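Local structure of SsfS6 (Streptomyces sp. SF2575, 4FZR) at residues E26-P31 against Q150-A155; M205-Y210 against T313-S318. The protein is a GT-B-fold protein with two Rossmann-like domains, related to the erythromycin biosynthesis protein CIII family. All blocks are in the same frame, centred on the assembly; numbering follows the deposited sequence.

Interaction 1: residues E26-P31 against Q150-A155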
loop_
_atom_site.group_PDB
_atom_site.type_symbol
_atom_site.label_atom_id
_atom_site.label_comp_id
_atom_site.label_asym_id
_atom_site.label_seq_id
_atom_site.Cartn_x
_atom_site.Cartn_y
_atom_site.Cartn_z
ATOM N N GLU A 26 5.248 -5.816 14.436
ATOM C CA GLU A 26 5.209 -5.781 12.978
ATOM C C GLU A 26 4.749 -7.095 12.357
ATOM O O GLU A 26 4.067 -7.094 11.331
ATOM C CB GLU A 26 6.583 -5.396 12.426
ATOM C CG GLU A 26 6.719 -3.914 12.132
ATOM C CD GLU A 26 8.155 -3.491 11.909
ATOM O OE1 GLU A 26 8.841 -4.121 11.075
ATOM O OE2 GLU A 26 8.599 -2.528 12.572
ATOM N N GLY A 27 5.121 -8.211 12.972
ATOM C CA GLY A 27 4.783 -9.516 12.435
ATOM C C GLY A 27 3.298 -9.807 12.507
ATOM O O GLY A 27 2.808 -10.719 11.842
ATOM N N PHE A 28 2.579 -9.030 13.311
ATOM C CA PHE A 28 1.142 -9.216 13.467
ATOM C C PHE A 28 0.352 -8.154 12.702
ATOM O O PHE A 28 -0.867 -8.249 12.574
ATOM C CB PHE A 28 0.769 -9.183 14.952
ATOM C CG PHE A 28 1.424 -10.265 15.768
ATOM C CD1 PHE A 28 1.754 -11.489 15.200
ATOM C CD2 PHE A 28 1.714 -10.056 17.105
ATOM C CE1 PHE A 28 2.358 -12.481 15.957
ATOM C CE2 PHE A 28 2.318 -11.042 17.864
ATOM C CZ PHE A 28 2.640 -12.257 17.289
ATOM N N VAL A 29 1.049 -7.145 12.189
ATOM C CA VAL A 29 0.394 -6.063 11.467
ATOM C C VAL A 29 0.572 -6.221 9.959
ATOM O O VAL A 29 -0.394 -6.177 9.200
ATOM C CB VAL A 29 0.943 -4.695 11.907
ATOM C CG1 VAL A 29 0.354 -3.585 11.052
ATOM C CG2 VAL A 29 0.633 -4.454 13.374
HETATM N N MSE A 30 1.812 -6.433 9.540
HETATM C CA MSE A 30 2.155 -6.481 8.122
HETATM C C MSE A 30 1.370 -7.516 7.314
HETATM O O MSE A 30 1.040 -7.271 6.154
HETATM C CB MSE A 30 3.658 -6.733 7.959
HETATM C CG MSE A 30 4.528 -5.536 8.330
HETATM SE SE MSE A 30 6.439 -5.875 8.076
HETATM C CE MSE A 30 6.605 -7.521 9.113
ATOM N N PRO A 31 1.082 -8.684 7.909
ATOM C CA PRO A 31 0.372 -9.703 7.126
ATOM C C PRO A 31 -1.075 -9.330 6.793
ATOM O O PRO A 31 -1.683 -9.984 5.943
ATOM C CB PRO A 31 0.413 -10.941 8.034
ATOM C CG PRO A 31 1.517 -10.676 9.009
ATOM C CD PRO A 31 1.504 -9.197 9.222
ATOM N N GLN A 150 -8.575 -13.428 9.939
ATOM C CA GLN A 150 -7.500 -13.926 9.088
ATOM C C GLN A 150 -6.396 -14.576 9.916
ATOM O O GLN A 150 -5.906 -13.998 10.885
ATOM C CB GLN A 150 -6.896 -12.816 8.223
ATOM C CG GLN A 150 -5.890 -13.354 7.207
ATOM C CD GLN A 150 -5.078 -12.275 6.513
ATOM O OE1 GLN A 150 -5.616 -11.261 6.066
ATOM N NE2 GLN A 150 -3.771 -12.496 6.415
ATOM N N SER A 151 -6.017 -15.787 9.523
ATOM C CA SER A 151 -4.850 -16.447 10.087
ATOM C C SER A 151 -3.594 -15.915 9.411
ATOM O O SER A 151 -3.546 -15.788 8.189
ATOM C CB SER A 151 -4.935 -17.961 9.891
ATOM O OG SER A 151 -3.669 -18.564 10.088
ATOM N N ILE A 152 -2.580 -15.606 10.210
ATOM C CA ILE A 152 -1.320 -15.102 9.684
ATOM C C ILE A 152 -0.214 -16.118 9.966
ATOM O O ILE A 152 0.971 -15.783 9.956
ATOM C CB ILE A 152 -0.967 -13.732 10.304
ATOM C CG1 ILE A 152 -0.904 -13.838 11.829
ATOM C CG2 ILE A 152 -2.000 -12.678 9.897
ATOM C CD1 ILE A 152 -0.245 -12.663 12.495
ATOM N N ARG A 153 -0.620 -17.365 10.196
ATOM C CA ARG A 153 0.293 -18.431 10.599
ATOM C C ARG A 153 0.002 -19.701 9.814
ATOM O O ARG A 153 -1.131 -19.929 9.382
ATOM C CB ARG A 153 0.127 -18.720 12.093
ATOM C CG ARG A 153 0.373 -17.510 12.976
ATOM C CD ARG A 153 -0.026 -17.746 14.426
ATOM N NE ARG A 153 0.210 -16.553 15.239
ATOM C CZ ARG A 153 -0.613 -15.509 15.292
ATOM N NH1 ARG A 153 -1.733 -15.504 14.583
ATOM N NH2 ARG A 153 -0.319 -14.465 16.055
ATOM N N LEU A 154 1.025 -20.530 9.628
ATOM C CA LEU A 154 0.828 -21.840 9.024
ATOM C C LEU A 154 -0.073 -22.663 9.926
ATOM O O LEU A 154 -0.979 -23.353 9.458
ATOM C CB LEU A 154 2.161 -22.563 8.847
ATOM C CG LEU A 154 2.965 -22.300 7.574
ATOM C CD1 LEU A 154 4.219 -23.157 7.581
ATOM C CD2 LEU A 154 2.138 -22.589 6.333
ATOM N N ALA A 155 0.184 -22.581 11.226
ATOM C CA ALA A 155 -0.597 -23.316 12.209
ATOM C C ALA A 155 -0.877 -22.436 13.420
ATOM O O ALA A 155 0.037 -21.871 14.021
ATOM C CB ALA A 155 0.132 -24.576 12.626
HETATM O O HOH W 1 -3.527 -10.021 4.194
#
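Phe-28, Pro-31, Ile-152 and Arg-153 meet in the N-terminal Rossmann-like domain of a GT-B fold, where the short helix 26-29, which follows strand 17-21, and the turn into Pro-31 meet the loop after strand 147-150. Ile-152 is central to the contact. Ile-152 CG2 is 3.5 Å from Pro-31 CB. CG1 of Ile-152 sits between its own backbone N and carbonyl carbon (chi1 57°). CD1, at the end of this longer branch, reaches Phe-28 and Gly-27 in the short helix, while CG2 meets Pro-31 just after it. Ile-152 CD1 comes 3.6 Å from Phe-28 CD1, and the two side chains cross at about a right angle. The same methyl also touches the carbonyl oxygen of Gly-27.

Arg-153 reaches the Phe-28 ring with an extended chain. Its NH2 is 3.3 Å from Phe-28 CE1, and the ring and guanidinium planes are 39° apart. The guanidinium is also held by salt bridges to Glu-130 and Glu-331, which should help fix its position beside the ring. Within the loop, Ser-151 OG accepts from Arg-153 N, an ST turn.

The polar side of the contact is at Pro-31. Gln-150 NE2 gives a weak hydrogen bond of 3.3 Å to Pro-31 O. A water also links Pro-31 O and Gln-150 OE1, though it lies so close to Pro-31 O that its placement is doubtful. Gln-150 ends its strand, and Glu-331 comes from the C-terminal half of the chain. Loops meeting beyond the C-terminal ends of parallel strands, facing the partner domain, are typical of the interdomain cleft of GT-B proteins.

Interaction 2: residues M205-Y210 against T313-S318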
loop_
_atom_site.group_PDB
_atom_site.type_symbol
_atom_site.label_atom_id
_atom_site.label_comp_id
_atom_site.label_asym_id
_atom_site.label_seq_id
_atom_site.Cartn_x
_atom_site.Cartn_y
_atom_site.Cartn_z
HETATM N N MSE A 205 -6.965 -18.984 1.462
HETATM C CA MSE A 205 -6.539 -17.780 0.760
HETATM C C MSE A 205 -5.043 -17.836 0.478
HETATM O O MSE A 205 -4.257 -18.271 1.315
HETATM C CB MSE A 205 -6.844 -16.526 1.581
HETATM C CG MSE A 205 -6.598 -15.228 0.805
HETATM SE SE MSE A 205 -6.267 -13.634 1.898
HETATM C CE MSE A 205 -8.041 -13.202 2.464
ATOM N N ARG A 206 -4.656 -17.390 -0.712
ATOM C CA ARG A 206 -3.253 -17.335 -1.098
ATOM C C ARG A 206 -2.531 -16.247 -0.307
ATOM O O ARG A 206 -3.012 -15.120 -0.210
ATOM C CB ARG A 206 -3.141 -17.051 -2.595
ATOM C CG ARG A 206 -1.720 -16.975 -3.120
ATOM C CD ARG A 206 -1.712 -16.589 -4.589
ATOM N NE ARG A 206 -0.369 -16.295 -5.077
ATOM C CZ ARG A 206 -0.092 -15.927 -6.325
ATOM N NH1 ARG A 206 -1.064 -15.810 -7.218
ATOM N NH2 ARG A 206 1.160 -15.678 -6.683
ATOM N N TYR A 207 -1.379 -16.591 0.262
ATOM C CA TYR A 207 -0.600 -15.646 1.046
ATOM C C TYR A 207 0.222 -14.749 0.140
ATOM O O TYR A 207 1.148 -15.210 -0.526
ATOM C CB TYR A 207 0.328 -16.384 2.002
ATOM C CG TYR A 207 1.172 -15.476 2.862
ATOM C CD1 TYR A 207 0.662 -14.933 4.036
ATOM C CD2 TYR A 207 2.481 -15.171 2.510
ATOM C CE1 TYR A 207 1.432 -14.109 4.834
ATOM C CE2 TYR A 207 3.260 -14.350 3.304
ATOM C CZ TYR A 207 2.731 -13.821 4.465
ATOM O OH TYR A 207 3.497 -13.000 5.260
ATOM N N VAL A 208 -0.129 -13.467 0.107
ATOM C CA VAL A 208 0.654 -12.481 -0.625
ATOM C C VAL A 208 1.615 -11.820 0.363
ATOM O O VAL A 208 1.184 -11.210 1.343
ATOM C CB VAL A 208 -0.247 -11.430 -1.298
ATOM C CG1 VAL A 208 0.594 -10.312 -1.911
ATOM C CG2 VAL A 208 -1.130 -12.089 -2.357
ATOM N N PRO A 209 2.927 -11.964 0.125
ATOM C CA PRO A 209 3.905 -11.449 1.092
ATOM C C PRO A 209 3.926 -9.925 1.195
ATOM O O PRO A 209 3.920 -9.231 0.174
ATOM C CB PRO A 209 5.248 -11.950 0.542
ATOM C CG PRO A 209 4.905 -13.054 -0.410
ATOM C CD PRO A 209 3.572 -12.702 -0.975
ATOM N N TYR A 210 3.934 -9.414 2.423
ATOM C CA TYR A 210 4.309 -8.028 2.655
ATOM C C TYR A 210 5.288 -7.932 3.819
ATOM O O TYR A 210 4.921 -8.139 4.975
ATOM C CB TYR A 210 3.096 -7.140 2.927
ATOM C CG TYR A 210 3.499 -5.702 3.158
ATOM C CD1 TYR A 210 3.940 -4.909 2.104
ATOM C CD2 TYR A 210 3.469 -5.146 4.430
ATOM C CE1 TYR A 210 4.328 -3.602 2.309
ATOM C CE2 TYR A 210 3.854 -3.837 4.644
ATOM C CZ TYR A 210 4.281 -3.070 3.580
ATOM O OH TYR A 210 4.668 -1.768 3.789
ATOM N N THR A 313 8.423 -17.399 7.113
ATOM C CA THR A 313 8.134 -18.770 6.716
ATOM C C THR A 313 7.218 -18.792 5.503
ATOM O O THR A 313 7.531 -19.413 4.486
ATOM C CB THR A 313 7.447 -19.545 7.850
ATOM O OG1 THR A 313 8.356 -19.700 8.945
ATOM C CG2 THR A 313 6.999 -20.920 7.368
ATOM N N LEU A 314 6.084 -18.109 5.615
ATOM C CA LEU A 314 5.103 -18.079 4.539
ATOM C C LEU A 314 5.658 -17.401 3.291
ATOM O O LEU A 314 5.303 -17.771 2.172
ATOM C CB LEU A 314 3.818 -17.396 5.010
ATOM C CG LEU A 314 2.992 -18.265 5.960
ATOM C CD1 LEU A 314 2.100 -17.410 6.832
ATOM C CD2 LEU A 314 2.161 -19.263 5.170
ATOM N N THR A 315 6.544 -16.426 3.480
ATOM C CA THR A 315 7.163 -15.744 2.350
ATOM C C THR A 315 8.026 -16.726 1.556
ATOM O O THR A 315 7.921 -16.813 0.331
ATOM C CB THR A 315 8.035 -14.550 2.798
ATOM O OG1 THR A 315 7.241 -13.618 3.541
ATOM C CG2 THR A 315 8.625 -13.832 1.592
ATOM N N CYS A 316 8.875 -17.465 2.265
ATOM C CA CYS A 316 9.735 -18.477 1.650
ATOM C C CYS A 316 8.926 -19.566 0.951
ATOM O O CYS A 316 9.239 -19.957 -0.172
ATOM C CB CYS A 316 10.633 -19.116 2.707
ATOM S SG CYS A 316 11.873 -18.003 3.391
ATOM N N LEU A 317 7.896 -20.062 1.628
ATOM C CA LEU A 317 7.002 -21.054 1.040
ATOM C C LEU A 317 6.408 -20.553 -0.274
ATOM O O LEU A 317 6.450 -21.257 -1.284
ATOM C CB LEU A 317 5.876 -21.426 2.017
ATOM C CG LEU A 317 6.158 -22.511 3.061
ATOM C CD1 LEU A 317 4.891 -22.839 3.839
ATOM C CD2 LEU A 317 6.718 -23.762 2.404
ATOM N N SER A 318 5.862 -19.340 -0.267
ATOM C CA SER A 318 5.168 -18.820 -1.443
ATOM C C SER A 318 6.126 -18.550 -2.600
ATOM O O SER A 318 5.718 -18.498 -3.759
ATOM C CB SER A 318 4.374 -17.556 -1.090
ATOM O OG SER A 318 5.124 -16.368 -1.291
#
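Leu-314 lies over one face of the Tyr-207 ring and makes the main contact between the loop 205-210 and the helix 310-318. Its CB is 3.6 Å from the ring centroid and 14° off the ring normal, a CH-pi contact. Leu-314 CD1 reaches the CE1 side of the same ring, 3.9 Å from Tyr-207 CE1. The ring is presented to the helix because CG of Tyr-207 lies opposite the backbone N (chi1 -180°).

One residue on, Thr-315 lies beside Pro-209, with OG1 and CG2 both 4.0 Å from Pro-209 CB. The hydroxyl has polar partners of its own, the carbonyl of Gly-311 one turn back and the side chain of Asn-211.

Ser-318 comes one turn after Leu-314. Its OG is 3.4 Å from Pro-209 CG, and its CB approaches the carbonyl oxygen of Tyr-207. Ser-318 OG also donates to Thr-315 O, 3.3 Å away, which ties the hydroxyl back to its own helix. No hydrogen bond crosses between the two segments, so they join by packing alone.

The loop 205-210 follows strand 203-204, at the edge of the N-terminal sheet. Met-382 of helix 370-382 touches both Tyr-207 and Ser-318. Met-205 and Val-208 pack on helix 388-395, and Tyr-210 packs on helix 33-41.

How the interactions relate
The centres of interactions 1 and 2 are about 10 Å apart, and the two contacts touch. They come in series along the chain: interaction 1 closes before interaction 2 opens. Leu-154 packs on Thr-313 and Leu-314 of helix 310-318, with Leu-154 CD2 3.5 Å from Leu-314 CD2. The loop 150-155 therefore meets the same helix as the loop 205-210. Met-30 also packs on the backbone of Tyr-210. Interaction 1 joins the short helix after strand 17-21 to the loop after strand 147-150; strand 126-130 lies between these two in the sheet. Interaction 2 brings that half against the C-terminal half. Together they form part of the interface between the two halves of the GT-B fold.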